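Local coordinates for protein glutathione s-transferase S2 (Nilaparvata lugens, PDB 5H5L) that binds glutathione and, as a sigma-class transferase also named prostaglandin D synthase, probably joins it to electrophilic substrates with release of halide, at residues 45-48 / 52-55; 59-62 / 66-69; 154-159 / 178-183. One frame throughout, in Å; residues are numbered along the deposited sequence.

Contact 1 of 3, residues 45-48 / 52-55; sequences TTPY and PVLE
Pro47 and Val53 face each other across a bend in the thioredoxin-like N-terminal domain. The loop after helix 39-43 folds back here over the start of strand 53-56. The contact is small and apolar. Pro47 CD meets the CG2 methyl of Val53 at 3.8 Å. The two side chains approach head on, with neither lying alongside the other. The valine torsion decides which methyl does the touching. CG1 sits anti to the backbone N (chi1 177°), which leaves CG2 on the backbone-N side and aimed at the loop. Val53 CG1 stays farther back, 4.5 Å from Pro47 CD. Thr46 adds a second, looser touch: its CB lies 4.2 Å from Val53 CG2. The threonine hydroxyl takes no part in this. With chi1 at 63°, OG1 is turned away from the valine and bonds Lys43 O, at the end of helix 39-43. Thr46 thus gives its carbon side to the strand and its polar side to the helix end. Lys43 itself binds glutathione, and the bound glutathione comes within about 7 Å of the Thr46 side chain, nearest atoms. Pro52 opens the strand segment with a cis peptide bond before it, a hallmark of the thioredoxin fold. It touches glutathione and points away from the loop. Next to it, Val53 pairs through its backbone with Thr7 of strand 4-9, so the methyl that meets Pro47 is carried by a strand inside the sheet. The carbonyl oxygen of Pro47 accepts a hydrogen bond from Lys132 NZ of the second subunit.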
loop_
_atom_site.group_PDB
_atom_site.type_symbol
_atom_site.label_atom_id
_atom_site.label_comp_id
_atom_site.label_asym_id
_atom_site.label_seq_id
_atom_site.Cartn_x
_atom_site.Cartn_y
_atom_site.Cartn_z
ATOM N N THR B 45 5.216 4.199 -21.719
ATOM C CA THR B 45 4.596 2.933 -22.123
ATOM C C THR B 45 4.006 2.173 -20.936
ATOM O O THR B 45 3.341 1.141 -21.130
ATOM C CB THR B 45 5.641 2.054 -22.804
ATOM O OG1 THR B 45 6.657 1.710 -21.838
ATOM C CG2 THR B 45 6.305 2.803 -23.983
ATOM N N THR B 46 4.225 2.648 -19.749
ATOM C CA THR B 46 3.760 1.910 -18.582
ATOM C C THR B 46 2.388 2.422 -18.155
ATOM O O THR B 46 2.014 3.554 -18.489
ATOM C CB THR B 46 4.755 2.047 -17.443
ATOM O OG1 THR B 46 4.860 3.409 -17.033
ATOM C CG2 THR B 46 6.109 1.563 -17.897
ATOM N N PRO B 47 1.594 1.592 -17.459
ATOM C CA PRO B 47 0.201 1.988 -17.160
ATOM C C PRO B 47 0.080 3.309 -16.441
ATOM O O PRO B 47 -0.806 4.099 -16.761
ATOM C CB PRO B 47 -0.304 0.837 -16.287
ATOM C CG PRO B 47 0.527 -0.328 -16.730
ATOM C CD PRO B 47 1.889 0.238 -16.952
ATOM N N TYR B 48 0.970 3.585 -15.498
ATOM C CA TYR B 48 0.878 4.786 -14.682
ATOM C C TYR B 48 2.227 5.490 -14.569
ATOM O O TYR B 48 2.440 6.275 -13.634
ATOM C CB TYR B 48 0.289 4.439 -13.303
ATOM C CG TYR B 48 -1.210 4.194 -13.370
ATOM C CD1 TYR B 48 -2.121 5.234 -13.166
ATOM C CD2 TYR B 48 -1.722 2.930 -13.646
ATOM C CE1 TYR B 48 -3.486 5.006 -13.235
ATOM C CE2 TYR B 48 -3.122 2.709 -13.699
ATOM C CZ TYR B 48 -3.978 3.758 -13.526
ATOM O OH TYR B 48 -5.349 3.552 -13.582
ATOM N N PRO B 52 7.870 -1.372 -11.002
ATOM C CA PRO B 52 7.670 -2.541 -11.859
ATOM C C PRO B 52 6.334 -2.703 -12.532
ATOM O O PRO B 52 5.314 -2.256 -12.009
ATOM C CB PRO B 52 7.852 -3.706 -10.881
ATOM C CG PRO B 52 7.435 -3.142 -9.575
ATOM C CD PRO B 52 7.949 -1.752 -9.583
ATOM N N VAL B 53 6.376 -3.407 -13.660
ATOM C CA VAL B 53 5.206 -3.920 -14.380
ATOM C C VAL B 53 5.416 -5.406 -14.583
ATOM O O VAL B 53 6.459 -5.826 -15.092
ATOM C CB VAL B 53 5.009 -3.201 -15.734
ATOM C CG1 VAL B 53 3.872 -3.775 -16.494
ATOM C CG2 VAL B 53 4.840 -1.704 -15.505
ATOM N N LEU B 54 4.440 -6.208 -14.205
ATOM C CA LEU B 54 4.474 -7.629 -14.495
ATOM C C LEU B 54 3.382 -7.915 -15.517
ATOM O O LEU B 54 2.198 -7.655 -15.256
ATOM C CB LEU B 54 4.255 -8.478 -13.257
ATOM C CG LEU B 54 4.316 -9.997 -13.499
ATOM C CD1 LEU B 54 5.746 -10.424 -13.770
ATOM C CD2 LEU B 54 3.767 -10.725 -12.318
ATOM N N GLU B 55 3.780 -8.449 -16.666
ATOM C CA GLU B 55 2.827 -8.915 -17.662
ATOM C C GLU B 55 2.505 -10.376 -17.396
ATOM O O GLU B 55 3.385 -11.239 -17.460
ATOM C CB GLU B 55 3.390 -8.679 -19.061
ATOM C CG GLU B 55 2.385 -8.839 -20.206
ATOM C CD GLU B 55 3.073 -8.763 -21.582
ATOM O OE1 GLU B 55 3.337 -7.648 -22.053
ATOM O OE2 GLU B 55 3.435 -9.823 -22.121
#

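Contact 2 of 3, residues 59-62 / 66-69; sequences KQVC and AIAR
The flat groups where Val61 and Cys62 meet Ile67 are backbone carbonyls, with no aromatic ring involved. Ile67 CD1 stands over one face of the Val61 carbonyl, 3.5 Å from Val61 O. The same methyl lies 3.6 Å from Cys62 O, and it comes over a face of that carbonyl too. Ile67 CG1 follows behind, 3.7 Å from Cys62 O. Both oxygens have polar partners elsewhere: Val61 O takes the backbone N-H of Leu54, and Cys62 O is bonded with Thr90 OG1 of the second subunit. The isoleucine therefore supplies only apolar cover. Its CG1 branch lies beside the backbone N and anti to the carbonyl carbon (chi1 -65°), and chi2 near 167° stretches CD1 out toward the strand. Val61 CG1 completes the apolar side, 4.2 Å from Ile67 CG1. With an alanine at Ile67, CG1 and CD1 are gone, a gap would probably open over the two carbonyls, and Val61 CG1 would probably lose the isoleucine methylene it packs on. The contact joins edge strand 59-62 to helix 64-75 in the thioredoxin-like domain. Ile67 also reaches Leu54 on strand 53-56. Two residues further along the same helix, Arg69 forms salt bridges with Asp89 of its own chain and Asp89 of the second subunit, while Ala68 packs on Trp151 and Tyr155 of helix 151-164.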
loop_
_atom_site.group_PDB
_atom_site.type_symbol
_atom_site.label_atom_id
_atom_site.label_comp_id
_atom_site.label_asym_id
_atom_site.label_seq_id
_atom_site.Cartn_x
_atom_site.Cartn_y
_atom_site.Cartn_z
ATOM N N LYS B 59 -1.292 -9.492 -19.986
ATOM C CA LYS B 59 -1.907 -8.326 -19.350
ATOM C C LYS B 59 -0.920 -7.684 -18.394
ATOM O O LYS B 59 -0.372 -8.354 -17.521
ATOM C CB LYS B 59 -3.172 -8.730 -18.606
ATOM C CG LYS B 59 -4.076 -9.672 -19.445
ATOM C CD LYS B 59 -5.409 -9.965 -18.783
ATOM C CE LYS B 59 -5.826 -11.444 -18.947
ATOM N NZ LYS B 59 -5.151 -12.399 -17.983
ATOM N N GLN B 60 -0.686 -6.405 -18.594
ATOM C CA GLN B 60 0.201 -5.608 -17.771
ATOM C C GLN B 60 -0.452 -5.313 -16.419
ATOM O O GLN B 60 -1.566 -4.783 -16.359
ATOM C CB GLN B 60 0.509 -4.292 -18.471
ATOM C CG GLN B 60 1.429 -4.332 -19.703
ATOM C CD GLN B 60 1.942 -2.929 -20.078
ATOM O OE1 GLN B 60 3.133 -2.735 -20.320
ATOM N NE2 GLN B 60 1.049 -1.946 -20.092
ATOM N N VAL B 61 0.243 -5.639 -15.341
ATOM C CA VAL B 61 -0.189 -5.298 -13.986
ATOM C C VAL B 61 0.955 -4.583 -13.289
ATOM O O VAL B 61 2.113 -4.985 -13.417
ATOM C CB VAL B 61 -0.584 -6.538 -13.173
ATOM C CG1 VAL B 61 -1.236 -6.083 -11.858
ATOM C CG2 VAL B 61 -1.497 -7.430 -13.966
ATOM N N CYS B 62 0.651 -3.520 -12.576
ATOM C CA CYS B 62 1.679 -2.884 -11.775
ATOM C C CYS B 62 1.351 -3.016 -10.293
ATOM O O CYS B 62 0.424 -3.750 -9.907
ATOM C CB CYS B 62 1.883 -1.425 -12.155
ATOM S SG CYS B 62 0.935 -0.803 -13.460
ATOM N N ALA B 66 0.841 -5.373 -4.545
ATOM C CA ALA B 66 -0.292 -6.145 -5.050
ATOM C C ALA B 66 0.185 -7.409 -5.748
ATOM O O ALA B 66 -0.419 -8.495 -5.606
ATOM C CB ALA B 66 -1.133 -5.297 -6.019
ATOM N N ILE B 67 1.238 -7.271 -6.543
ATOM C CA ILE B 67 1.758 -8.414 -7.300
ATOM C C ILE B 67 2.391 -9.429 -6.361
ATOM O O ILE B 67 2.168 -10.637 -6.490
ATOM C CB ILE B 67 2.766 -7.919 -8.348
ATOM C CG1 ILE B 67 2.066 -7.048 -9.393
ATOM C CG2 ILE B 67 3.525 -9.117 -8.969
ATOM C CD1 ILE B 67 2.989 -6.262 -10.298
ATOM N N ALA B 68 3.170 -8.958 -5.384
ATOM C CA ALA B 68 3.787 -9.875 -4.423
ATOM C C ALA B 68 2.744 -10.714 -3.689
ATOM O O ALA B 68 2.934 -11.927 -3.489
ATOM C CB ALA B 68 4.637 -9.075 -3.443
ATOM N N ARG B 69 1.624 -10.084 -3.284
ATOM C CA ARG B 69 0.556 -10.790 -2.585
ATOM C C ARG B 69 -0.074 -11.838 -3.496
ATOM O O ARG B 69 -0.362 -12.958 -3.068
ATOM C CB ARG B 69 -0.505 -9.787 -2.095
ATOM C CG ARG B 69 -1.647 -10.418 -1.237
ATOM C CD ARG B 69 -2.768 -9.384 -0.839
ATOM N NE ARG B 69 -2.188 -8.302 -0.031
ATOM C CZ ARG B 69 -1.933 -7.083 -0.479
ATOM N NH1 ARG B 69 -2.234 -6.739 -1.735
ATOM N NH2 ARG B 69 -1.357 -6.200 0.325
#

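Contact 3 of 3, residues 154-159 / 178-183; sequences IYFISI and KALNDK
Ile157 is pressed against the backbone of Asn181 where two helices of the all-helical C-terminal domain cross. The axes of the short segments pass 9.7 Å apart, nearly perpendicular at 97°. The tight part is built round this isoleucine. Ile157 CD1 lies 3.5 Å from Asn181 CA. Ile157 CG2, on the other branch, touches Asn181 OD1 at 3.4 Å. With chi1 at -64°, CG1 runs beside the backbone N and CG2 points anti to it, so one branch meets the helix backbone and the other the amide. Leu180 closes the same patch, with its CG 4.1 Å from Ile157 CD1. Leu180 CD2 then turns to Phe156 and comes in at the edge of the ring, near the ring plane, 4.0 Å from Phe156 CD2. All four of these residues are buried. The far side of helix 175-185 is different. There Ala179 is exposed, and Lys178 and Asp182 are partly so. Asn181 links the two sides: its ND2 donates to Asp182 OD1 at 3.0 Å, with an angle of 150° at the hydrogen. That bond lies close to the amide plane but tilts out of the carboxylate plane. It probably fixes the rotation of the amide and keeps OD1 facing Ile157. Lys178 NZ forms a salt bridge with Asp182 OD1 at 3.4 Å, though as a hydrogen bond it is weak. On helix 151-164, Tyr155 OH is hydrogen-bonded with Ser64 OG and Arg99 NH2, both of the glutathione pocket. Ile137 of helix 111-139 packs on both Phe156 and Leu180. Phe95 of helix 82-106 meets the Phe156 ring edge-to-face, and Tyr155 and Ser158 pack on Pro17 of helix 15-25, in the N-terminal domain.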
loop_
_atom_site.group_PDB
_atom_site.type_symbol
_atom_site.label_atom_id
_atom_site.label_comp_id
_atom_site.label_asym_id
_atom_site.label_seq_id
_atom_site.Cartn_x
_atom_site.Cartn_y
_atom_site.Cartn_z
ATOM N N ILE B 154 9.311 -12.170 2.258
ATOM C CA ILE B 154 10.107 -12.073 1.053
ATOM C C ILE B 154 10.156 -10.647 0.545
ATOM O O ILE B 154 11.211 -10.163 0.148
ATOM C CB ILE B 154 9.541 -13.079 0.045
ATOM C CG1 ILE B 154 9.864 -14.493 0.580
ATOM C CG2 ILE B 154 10.150 -12.890 -1.325
ATOM C CD1 ILE B 154 9.188 -15.614 -0.159
ATOM N N TYR B 155 9.032 -9.941 0.582
ATOM C CA TYR B 155 9.022 -8.544 0.179
ATOM C C TYR B 155 9.925 -7.718 1.089
ATOM O O TYR B 155 10.746 -6.927 0.623
ATOM C CB TYR B 155 7.570 -8.057 0.215
ATOM C CG TYR B 155 7.303 -6.698 -0.364
ATOM C CD1 TYR B 155 6.871 -6.562 -1.682
ATOM C CD2 TYR B 155 7.412 -5.550 0.416
ATOM C CE1 TYR B 155 6.574 -5.319 -2.216
ATOM C CE2 TYR B 155 7.131 -4.309 -0.115
ATOM C CZ TYR B 155 6.708 -4.211 -1.444
ATOM O OH TYR B 155 6.434 -2.977 -1.969
ATOM N N PHE B 156 9.785 -7.916 2.396
ATOM C CA PHE B 156 10.530 -7.158 3.407
ATOM C C PHE B 156 12.044 -7.336 3.230
ATOM O O PHE B 156 12.798 -6.353 3.109
ATOM C CB PHE B 156 10.016 -7.650 4.763
ATOM C CG PHE B 156 10.649 -7.035 5.986
ATOM C CD1 PHE B 156 10.530 -5.689 6.268
ATOM C CD2 PHE B 156 11.248 -7.848 6.927
ATOM C CE1 PHE B 156 11.084 -5.159 7.458
ATOM C CE2 PHE B 156 11.765 -7.323 8.086
ATOM C CZ PHE B 156 11.687 -5.999 8.347
ATOM N N ILE B 157 12.497 -8.581 3.168
ATOM C CA ILE B 157 13.937 -8.889 3.090
ATOM C C ILE B 157 14.532 -8.475 1.755
ATOM O O ILE B 157 15.646 -7.939 1.697
ATOM C CB ILE B 157 14.169 -10.393 3.370
ATOM C CG1 ILE B 157 13.763 -10.770 4.778
ATOM C CG2 ILE B 157 15.647 -10.740 3.222
ATOM C CD1 ILE B 157 14.349 -9.851 5.840
ATOM N N SER B 158 13.803 -8.677 0.651
ATOM C CA SER B 158 14.363 -8.283 -0.637
ATOM C C SER B 158 14.605 -6.788 -0.681
ATOM O O SER B 158 15.625 -6.338 -1.213
ATOM C CB SER B 158 13.446 -8.730 -1.782
ATOM O OG SER B 158 12.249 -7.980 -1.760
ATOM N N ILE B 159 13.695 -5.992 -0.093
ATOM C CA ILE B 159 13.870 -4.550 -0.104
ATOM C C ILE B 159 14.899 -4.113 0.940
ATOM O O ILE B 159 15.694 -3.206 0.685
ATOM C CB ILE B 159 12.496 -3.867 0.072
ATOM C CG1 ILE B 159 11.672 -4.106 -1.215
ATOM C CG2 ILE B 159 12.633 -2.396 0.350
ATOM C CD1 ILE B 159 10.261 -3.630 -1.176
ATOM N N LYS B 178 17.684 -9.546 11.324
ATOM C CA LYS B 178 18.811 -10.195 10.656
ATOM C C LYS B 178 18.618 -11.710 10.565
ATOM O O LYS B 178 19.013 -12.334 9.570
ATOM C CB LYS B 178 20.107 -9.854 11.392
ATOM C CG LYS B 178 21.342 -10.553 10.858
ATOM C CD LYS B 178 21.703 -10.051 9.477
ATOM C CE LYS B 178 22.942 -10.769 8.949
ATOM N NZ LYS B 178 23.182 -10.464 7.517
ATOM N N ALA B 179 18.032 -12.314 11.603
ATOM C CA ALA B 179 17.689 -13.740 11.587
ATOM C C ALA B 179 16.652 -14.083 10.502
ATOM O O ALA B 179 16.734 -15.136 9.861
ATOM C CB ALA B 179 17.136 -14.129 12.939
ATOM N N LEU B 180 15.621 -13.247 10.337
ATOM C CA LEU B 180 14.687 -13.470 9.224
ATOM C C LEU B 180 15.390 -13.287 7.886
ATOM O O LEU B 180 15.154 -14.040 6.935
ATOM C CB LEU B 180 13.521 -12.510 9.363
ATOM C CG LEU B 180 12.412 -12.548 8.313
ATOM C CD1 LEU B 180 11.750 -13.931 8.253
ATOM C CD2 LEU B 180 11.446 -11.441 8.622
ATOM N N ASN B 181 16.273 -12.293 7.805
ATOM C CA ASN B 181 17.020 -12.065 6.579
ATOM C C ASN B 181 17.785 -13.302 6.169
ATOM O O ASN B 181 17.767 -13.697 4.993
ATOM C CB ASN B 181 18.002 -10.913 6.742
ATOM C CG ASN B 181 18.957 -10.825 5.571
ATOM O OD1 ASN B 181 18.713 -10.085 4.612
ATOM N ND2 ASN B 181 20.023 -11.630 5.605
ATOM N N ASP B 182 18.515 -13.902 7.116
ATOM C CA ASP B 182 19.353 -15.049 6.772
ATOM C C ASP B 182 18.500 -16.234 6.360
ATOM O O ASP B 182 18.873 -16.992 5.464
ATOM C CB ASP B 182 20.247 -15.427 7.953
ATOM C CG ASP B 182 21.196 -14.305 8.343
ATOM O OD1 ASP B 182 21.453 -13.399 7.507
ATOM O OD2 ASP B 182 21.687 -14.324 9.489
ATOM N N LYS B 183 17.341 -16.379 6.982
ATOM C CA LYS B 183 16.423 -17.468 6.659
ATOM C C LYS B 183 15.858 -17.322 5.246
ATOM O O LYS B 183 15.767 -18.299 4.500
ATOM C CB LYS B 183 15.325 -17.475 7.715
ATOM C CG LYS B 183 14.206 -18.415 7.534
ATOM C CD LYS B 183 13.610 -18.796 8.892
ATOM C CE LYS B 183 13.248 -17.604 9.775
ATOM N NZ LYS B 183 12.911 -18.020 11.186
#

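How the contacts relate
The contacts follow one another along the chain without overlap. Contacts 1 and 2 lie in the N-terminal domain, their centres 9 Å apart. They share the sheet through neighbouring strands 53-56 and 59-62, and Leu54 CD2 packs on Ile67 CG2 at 3.7 Å. Both also reach the second subunit, so this part of the domain takes part in the dimer. Contact 3 lies in the helical C-terminal domain, across the chain's centre and 21 Å from contact 2, centre to centre. The two still meet, with Ala68 CB 3.8 Å from Tyr155 CD1. Helices 64-75 and 151-164 thus form part of the interface between the two domains. Contact 1 does not touch contact 3.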